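Local coordinates for KLLA0C04147p (PDB 5H2D), which binds ergosterol in its OSBP-related (ORD) domain, the part of Osh1 described here, and probably transfers sterols between membranes, at residues M60-V64 with S65-P69; P41-S44 with L45-L49; R323-F326 with P327-T331. All blocks are in the same frame, centred on the assembly; numbering follows the deposited sequence.

Overall arrangement
Following the chain from the N terminus, contact 2 (41-49) comes first and forms the start of helix 45-49. Contact 1 (60-69) then turns the chain after that helix into strand 67-68, and contact 3 (323-331), far along the sequence, closes the loop between strand 314-319 and helix 332-337. The three lie in series; none nests in or crosses another. Contacts 1 and 2 touch, Phe66 packing on Val43 and Leu45 and Met60 on Leu49, and each brings one leucine to the ergosterol. Contact 1 also meets contact 3, where Pro69 rests on Phe328 and Glu68 on Leu330. Contacts 2 and 3 remain about 10 Å apart at their nearest atoms.

Contact 1. Residues M60-V64 with S65-P69; sequences MTLPV and SFNEP
Two overlapping turns bend the backbone from Pro63 to Asn67, Phe66 N bonding to Pro63 O at 2.9 Å and Asn67 N to Val64 O at 3.0 Å, so that the chain makes a short 3-10 twist before strand 67-68. Both donors sit above the carbonyl planes, Asn67 N by 68°, and neither N-H uses a lone-pair direction. Val64 O is gripped a second time by Arg40. On one side of the turn Pro63 runs alongside Phe66: the proline CG meets the edge of the ring at CD2, 3.8 Å away. Leu62 approaches Phe66 with its CB, 4.4 Å from the phenylalanine CB. Asn67 has CG anti to its carbonyl carbon (chi1 -69°), which turns the amide back over the chain it has just left. A water there donates to Asn67 OD1 at 2.7 Å and to Leu62 O at 2.6 Å, while Asn67 ND2 lies 4.1 Å from Leu62 CB. A leucine in place of Asn67 has no OD1, and the water on Leu62 O would probably lose the partner that links it to strand 67-68. Leu62 also touches the bound ergosterol. The chemistry thus implies a pocket-lining residue whose carbonyl is satisfied through water, next to a turn fixed by backbone bonds.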
loop_
_atom_site.group_PDB
_atom_site.type_symbol
_atom_site.label_atom_id
_atom_site.label_comp_id
_atom_site.label_asym_id
_atom_site.label_seq_id
_atom_site.Cartn_x
_atom_site.Cartn_y
_atom_site.Cartn_z
ATOM N N MET A 60 6.584 17.036 -12.780
ATOM C CA MET A 60 5.839 18.259 -12.539
ATOM C C MET A 60 6.323 18.956 -11.280
ATOM O O MET A 60 6.692 18.309 -10.296
ATOM C CB MET A 60 4.349 17.964 -12.396
ATOM C CG MET A 60 3.654 17.590 -13.680
ATOM S SD MET A 60 1.926 17.229 -13.319
ATOM C CE MET A 60 1.314 16.789 -14.945
ATOM N N THR A 61 6.294 20.279 -11.311
ATOM C CA THR A 61 6.445 21.092 -10.115
ATOM C C THR A 61 5.070 21.597 -9.704
ATOM O O THR A 61 4.347 22.182 -10.519
ATOM C CB THR A 61 7.401 22.260 -10.354
ATOM O OG1 THR A 61 7.357 22.642 -11.737
ATOM C CG2 THR A 61 8.817 21.860 -9.978
ATOM N N LEU A 62 4.706 21.351 -8.453
ATOM C CA LEU A 62 3.361 21.647 -7.997
ATOM C C LEU A 62 3.412 22.546 -6.777
ATOM O O LEU A 62 4.354 22.474 -5.978
ATOM C CB LEU A 62 2.601 20.355 -7.654
ATOM C CG LEU A 62 2.487 19.371 -8.818
ATOM C CD1 LEU A 62 2.133 17.985 -8.312
ATOM C CD2 LEU A 62 1.441 19.841 -9.829
ATOM N N PRO A 63 2.417 23.410 -6.610
ATOM C CA PRO A 63 2.299 24.164 -5.361
ATOM C C PRO A 63 1.990 23.223 -4.210
ATOM O O PRO A 63 1.527 22.096 -4.399
ATOM C CB PRO A 63 1.133 25.114 -5.629
ATOM C CG PRO A 63 0.284 24.359 -6.613
ATOM C CD PRO A 63 1.257 23.618 -7.496
ATOM N N VAL A 64 2.257 23.703 -2.993
ATOM C CA VAL A 64 2.102 22.846 -1.824
ATOM C C VAL A 64 0.657 22.405 -1.632
ATOM O O VAL A 64 0.403 21.367 -1.012
ATOM C CB VAL A 64 2.643 23.554 -0.565
ATOM C CG1 VAL A 64 1.743 24.712 -0.177
ATOM C CG2 VAL A 64 2.769 22.557 0.574
ATOM N N SER A 65 -0.307 23.170 -2.150
ATOM C CA SER A 65 -1.703 22.757 -2.110
ATOM C C SER A 65 -1.925 21.395 -2.762
ATOM O O SER A 65 -2.914 20.724 -2.453
ATOM C CB SER A 65 -2.576 23.814 -2.803
ATOM O OG SER A 65 -2.468 25.059 -2.131
ATOM N N PHE A 66 -1.039 20.971 -3.661
ATOM C CA PHE A 66 -1.202 19.678 -4.318
ATOM C C PHE A 66 -0.080 18.717 -3.943
ATOM O O PHE A 66 0.207 17.770 -4.689
ATOM C CB PHE A 66 -1.328 19.858 -5.837
ATOM C CG PHE A 66 -2.602 20.537 -6.226
ATOM C CD1 PHE A 66 -3.823 19.915 -5.989
ATOM C CD2 PHE A 66 -2.593 21.816 -6.758
ATOM C CE1 PHE A 66 -5.015 20.542 -6.295
ATOM C CE2 PHE A 66 -3.785 22.444 -7.073
ATOM C CZ PHE A 66 -4.991 21.806 -6.839
ATOM N N ASN A 67 0.539 18.943 -2.790
ATOM C CA ASN A 67 1.479 18.008 -2.183
ATOM C C ASN A 67 0.880 17.460 -0.894
ATOM O O ASN A 67 0.058 18.107 -0.241
ATOM C CB ASN A 67 2.814 18.681 -1.853
ATOM C CG ASN A 67 3.619 19.069 -3.078
ATOM O OD1 ASN A 67 4.418 20.000 -3.018
ATOM N ND2 ASN A 67 3.444 18.351 -4.170
ATOM N N GLU A 68 1.327 16.260 -0.505
ATOM C CA GLU A 68 0.924 15.659 0.754
ATOM C C GLU A 68 2.171 15.233 1.523
ATOM O O GLU A 68 3.081 14.667 0.926
ATOM C CB GLU A 68 0.032 14.431 0.485
ATOM C CG GLU A 68 -0.517 13.768 1.720
ATOM C CD GLU A 68 -1.359 12.556 1.365
ATOM O OE1 GLU A 68 -0.849 11.417 1.425
ATOM O OE2 GLU A 68 -2.537 12.745 1.024
ATOM N N PRO A 69 2.226 15.451 2.851
ATOM C CA PRO A 69 3.435 15.097 3.615
ATOM C C PRO A 69 3.503 13.628 3.981
ATOM O O PRO A 69 3.830 13.264 5.111
ATOM C CB PRO A 69 3.316 15.964 4.872
ATOM C CG PRO A 69 1.833 16.024 5.085
ATOM C CD PRO A 69 1.245 16.158 3.694
HETATM O O HOH W 1 5.611 22.379 -3.662
#

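Contact 2. Residues P41-S44 with L45-L49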
loop_
_atom_site.group_PDB
_atom_site.type_symbol
_atom_site.label_atom_id
_atom_site.label_comp_id
_atom_site.label_asym_id
_atom_site.label_seq_id
_atom_site.Cartn_x
_atom_site.Cartn_y
_atom_site.Cartn_z
ATOM N N PRO A 41 -3.750 27.524 0.292
ATOM C CA PRO A 41 -4.841 28.036 -0.544
ATOM C C PRO A 41 -5.382 26.952 -1.465
ATOM O O PRO A 41 -4.675 26.018 -1.856
ATOM C CB PRO A 41 -4.183 29.171 -1.334
ATOM C CG PRO A 41 -2.726 28.839 -1.329
ATOM C CD PRO A 41 -2.467 28.178 -0.004
ATOM N N SER A 42 -6.657 27.084 -1.813
ATOM C CA SER A 42 -7.312 26.118 -2.695
ATOM C C SER A 42 -7.140 26.559 -4.150
ATOM O O SER A 42 -8.085 26.957 -4.834
ATOM C CB SER A 42 -8.780 25.975 -2.319
ATOM O OG SER A 42 -9.372 27.257 -2.215
ATOM N N VAL A 43 -5.887 26.490 -4.614
ATOM C CA VAL A 43 -5.582 26.815 -6.004
ATOM C C VAL A 43 -6.268 25.818 -6.936
ATOM O O VAL A 43 -6.398 24.630 -6.626
ATOM C CB VAL A 43 -4.061 26.820 -6.248
ATOM C CG1 VAL A 43 -3.752 27.320 -7.660
ATOM C CG2 VAL A 43 -3.340 27.660 -5.196
ATOM N N SER A 44 -6.711 26.304 -8.095
ATOM C CA SER A 44 -7.384 25.436 -9.051
ATOM C C SER A 44 -6.389 24.459 -9.682
ATOM O O SER A 44 -5.319 24.863 -10.143
ATOM C CB SER A 44 -8.070 26.293 -10.120
ATOM O OG SER A 44 -7.899 25.788 -11.426
ATOM N N LEU A 45 -6.731 23.166 -9.686
ATOM C CA LEU A 45 -5.817 22.169 -10.248
ATOM C C LEU A 45 -5.602 22.397 -11.738
ATOM O O LEU A 45 -4.474 22.289 -12.237
ATOM C CB LEU A 45 -6.355 20.755 -9.995
ATOM C CG LEU A 45 -5.435 19.609 -10.442
ATOM C CD1 LEU A 45 -4.043 19.789 -9.855
ATOM C CD2 LEU A 45 -6.015 18.245 -10.025
ATOM N N TRP A 46 -6.676 22.697 -12.468
ATOM C CA TRP A 46 -6.526 23.010 -13.883
ATOM C C TRP A 46 -5.549 24.163 -14.104
ATOM O O TRP A 46 -4.700 24.094 -15.001
ATOM C CB TRP A 46 -7.892 23.321 -14.493
ATOM C CG TRP A 46 -7.761 23.809 -15.902
ATOM C CD1 TRP A 46 -7.955 25.088 -16.349
ATOM C CD2 TRP A 46 -7.352 23.042 -17.034
ATOM N NE1 TRP A 46 -7.718 25.150 -17.702
ATOM C CE2 TRP A 46 -7.346 23.909 -18.144
ATOM C CE3 TRP A 46 -7.004 21.703 -17.221
ATOM C CZ2 TRP A 46 -6.994 23.480 -19.423
ATOM C CZ3 TRP A 46 -6.659 21.279 -18.490
ATOM C CH2 TRP A 46 -6.664 22.164 -19.575
ATOM N N SER A 47 -5.640 25.233 -13.299
ATOM C CA SER A 47 -4.749 26.376 -13.495
ATOM C C SER A 47 -3.290 25.965 -13.408
ATOM O O SER A 47 -2.430 26.580 -14.058
ATOM C CB SER A 47 -5.050 27.488 -12.479
ATOM O OG SER A 47 -4.460 27.254 -11.206
ATOM N N VAL A 48 -3.003 24.920 -12.628
ATOM C CA VAL A 48 -1.645 24.423 -12.456
ATOM C C VAL A 48 -1.267 23.502 -13.605
ATOM O O VAL A 48 -0.201 23.645 -14.220
ATOM C CB VAL A 48 -1.530 23.700 -11.097
ATOM C CG1 VAL A 48 -0.181 23.002 -10.970
ATOM C CG2 VAL A 48 -1.749 24.668 -9.943
ATOM N N LEU A 49 -2.144 22.554 -13.931
ATOM C CA LEU A 49 -1.791 21.495 -14.867
ATOM C C LEU A 49 -1.907 21.909 -16.328
ATOM O O LEU A 49 -1.354 21.215 -17.183
ATOM C CB LEU A 49 -2.658 20.257 -14.633
ATOM C CG LEU A 49 -2.546 19.556 -13.269
ATOM C CD1 LEU A 49 -3.466 18.347 -13.226
ATOM C CD2 LEU A 49 -1.101 19.149 -12.985
#
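Ser44 and Ser47 are brought together by two unlike first torsions: Ser44 OG stands close to an eclipsed position, chi1 137°, which swings it over the start of the helix, while Ser47 OG sits between its own backbone N and carbonyl carbon, chi1 81°, and so leans back toward Ser44. Ser44 OG accepts from Ser47 N at 3.0 Å, in a fairly straight bond of 161°. Ser47 OG in turn donates to Ser44 O at 2.8 Å, slightly tilted from the carbonyl plane. The two serines therefore hold each other by both hydroxyls, but this is not a capping box: Ser47 OG lies 4.0 Å from Ser44 N and spends its proton on the carbonyl instead. That carbonyl also takes a weak bond from Val48 N at 3.4 Å, so a side-chain donor and a backbone donor share it. The helix proper is under way one residue later, with Leu49 N on Leu45 O at 2.9 Å. Beside the polar pair, the Val43 side chain lies roughly perpendicular to that of Val48, Val43 CG1 meeting Val48 CG2 at 4.0 Å; the same methyl group touches Ser47 OG at 3.6 Å, so it covers one flank of the hydroxyl. Leu45, at the first position of the helix, touches the bound ergosterol, and beyond this segment Val48 packs on Leu62, Leu49 on Met60 and Trp46 on Phe173. The arrangement is a serine N-cap, opening a short helix whose inner side meets the sterol. As in other proteins of the OSBP family, this N-terminal part of the domain probably belongs to the lid that closes over the sterol pocket.

Contact 3. Residues R323-F326 with P327-T331; sequences RPEF and PFNLT
Asn329 O is held by two donors: Arg323 NH2 reaches it at 2.8 Å, in the carbonyl plane, and a water donates to it weakly. The oxygen lies near the edge of the guanidinium, though tilted 23° from its plane. Arg323 gets there with CG anti to its backbone N (chi1 -169°) and its chain extended from CG to NE, running across the mouth of the loop. The same water accepts a weak bond from Arg323 NE, and NH2 also bonds to Val114 O, so the cationic group joins two backbone carbonyls. Thr331 CG2 covers one face of the guanidinium, offset toward its rim, at 3.9 Å from Arg323 NE.

A second water sits inside the loop. It donates to Pro324 O at 2.6 Å and to Leu330 O at 2.7 Å, and accepts weakly from Phe326 N, tying the two limbs of the loop through three backbone atoms. Leu330 O is also met by the edge of the Phe326 ring, where CD2 comes to 3.2 Å from that oxygen, while Phe326 CB packs on Leu330 CB at 4.4 Å. Glu325 OE1 lies 3.9 Å from Asn329 OD1, a contact of two acceptors and no bond; Asn329 ND2 bonds to Lys115 O.

Asn329 N bonds to Phe326 O at 2.9 Å and closes a type II beta turn, with Pro327 and Phe328 at its corners; Phe328 takes the positive phi of 65° that this turn needs in its third position. Two residues after Asn329, Thr331 is the N-cap of helix 332-337, its OG1 bonded to Ala334 N. The whole is a loop bridged by two waters and pinned by an arginine, leading from strand 314-319 through a turn into a capped helix.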
loop_
_atom_site.group_PDB
_atom_site.type_symbol
_atom_site.label_atom_id
_atom_site.label_comp_id
_atom_site.label_asym_id
_atom_site.label_seq_id
_atom_site.Cartn_x
_atom_site.Cartn_y
_atom_site.Cartn_z
ATOM N N ARG A 323 -13.524 8.558 9.827
ATOM C CA ARG A 323 -12.472 9.407 9.279
ATOM C C ARG A 323 -12.641 10.815 9.824
ATOM O O ARG A 323 -13.376 11.634 9.257
ATOM C CB ARG A 323 -12.508 9.395 7.757
ATOM C CG ARG A 323 -11.315 10.028 7.115
ATOM C CD ARG A 323 -11.204 9.550 5.681
ATOM N NE ARG A 323 -10.334 10.427 4.927
ATOM C CZ ARG A 323 -10.045 10.282 3.637
ATOM N NH1 ARG A 323 -10.542 9.272 2.926
ATOM N NH2 ARG A 323 -9.241 11.154 3.065
ATOM N N PRO A 324 -11.979 11.127 10.937
ATOM C CA PRO A 324 -12.000 12.503 11.438
ATOM C C PRO A 324 -11.312 13.435 10.458
ATOM O O PRO A 324 -10.572 13.009 9.567
ATOM C CB PRO A 324 -11.226 12.421 12.762
ATOM C CG PRO A 324 -11.112 10.955 13.081
ATOM C CD PRO A 324 -11.146 10.239 11.762
ATOM N N GLU A 325 -11.573 14.729 10.636
ATOM C CA GLU A 325 -10.862 15.753 9.884
ATOM C C GLU A 325 -9.441 15.886 10.405
ATOM O O GLU A 325 -9.220 16.050 11.608
ATOM C CB GLU A 325 -11.586 17.093 9.997
ATOM C CG GLU A 325 -12.945 17.097 9.357
ATOM C CD GLU A 325 -12.890 16.965 7.845
ATOM O OE1 GLU A 325 -11.800 16.681 7.301
ATOM O OE2 GLU A 325 -13.945 17.150 7.199
ATOM N N PHE A 326 -8.477 15.799 9.503
ATOM C CA PHE A 326 -7.073 16.011 9.811
ATOM C C PHE A 326 -6.499 16.943 8.746
ATOM O O PHE A 326 -7.000 16.990 7.627
ATOM C CB PHE A 326 -6.258 14.709 9.800
ATOM C CG PHE A 326 -6.501 13.820 10.979
ATOM C CD1 PHE A 326 -6.040 14.173 12.234
ATOM C CD2 PHE A 326 -7.145 12.613 10.823
ATOM C CE1 PHE A 326 -6.250 13.341 13.321
ATOM C CE2 PHE A 326 -7.355 11.779 11.893
ATOM C CZ PHE A 326 -6.912 12.143 13.148
ATOM N N PRO A 327 -5.431 17.657 9.079
ATOM C CA PRO A 327 -4.693 18.362 8.022
ATOM C C PRO A 327 -4.361 17.392 6.896
ATOM O O PRO A 327 -4.087 16.212 7.128
ATOM C CB PRO A 327 -3.431 18.852 8.742
ATOM C CG PRO A 327 -3.817 18.886 10.209
ATOM C CD PRO A 327 -4.771 17.743 10.389
ATOM N N PHE A 328 -4.419 17.887 5.663
ATOM C CA PHE A 328 -4.117 17.115 4.460
ATOM C C PHE A 328 -5.116 15.986 4.243
ATOM O O PHE A 328 -4.891 15.120 3.385
ATOM C CB PHE A 328 -2.690 16.550 4.498
ATOM C CG PHE A 328 -1.657 17.542 4.980
ATOM C CD1 PHE A 328 -1.163 18.506 4.128
ATOM C CD2 PHE A 328 -1.189 17.497 6.281
ATOM C CE1 PHE A 328 -0.227 19.413 4.569
ATOM C CE2 PHE A 328 -0.249 18.410 6.729
ATOM C CZ PHE A 328 0.229 19.367 5.865
ATOM N N ASN A 329 -6.224 15.973 4.989
ATOM C CA ASN A 329 -7.277 14.974 4.821
ATOM C C ASN A 329 -6.766 13.562 5.069
ATOM O O ASN A 329 -7.276 12.592 4.501
ATOM C CB ASN A 329 -7.931 15.079 3.439
ATOM C CG ASN A 329 -8.848 16.272 3.326
ATOM O OD1 ASN A 329 -9.205 16.885 4.332
ATOM N ND2 ASN A 329 -9.252 16.601 2.110
ATOM N N LEU A 330 -5.760 13.426 5.924
ATOM C CA LEU A 330 -5.225 12.106 6.211
ATOM C C LEU A 330 -6.242 11.258 6.961
ATOM O O LEU A 330 -7.096 11.769 7.693
ATOM C CB LEU A 330 -3.955 12.218 7.044
ATOM C CG LEU A 330 -2.766 12.928 6.407
ATOM C CD1 LEU A 330 -1.553 12.751 7.309
ATOM C CD2 LEU A 330 -2.480 12.388 4.997
ATOM N N THR A 331 -6.143 9.945 6.774
ATOM C CA THR A 331 -6.883 8.995 7.596
ATOM C C THR A 331 -6.210 8.832 8.957
ATOM O O THR A 331 -5.044 9.175 9.146
ATOM C CB THR A 331 -6.948 7.619 6.933
ATOM O OG1 THR A 331 -5.617 7.114 6.760
ATOM C CG2 THR A 331 -7.674 7.680 5.581
HETATM O O HOH W 2 -10.496 13.497 5.219
HETATM O O HOH W 3 -9.097 13.615 7.493
#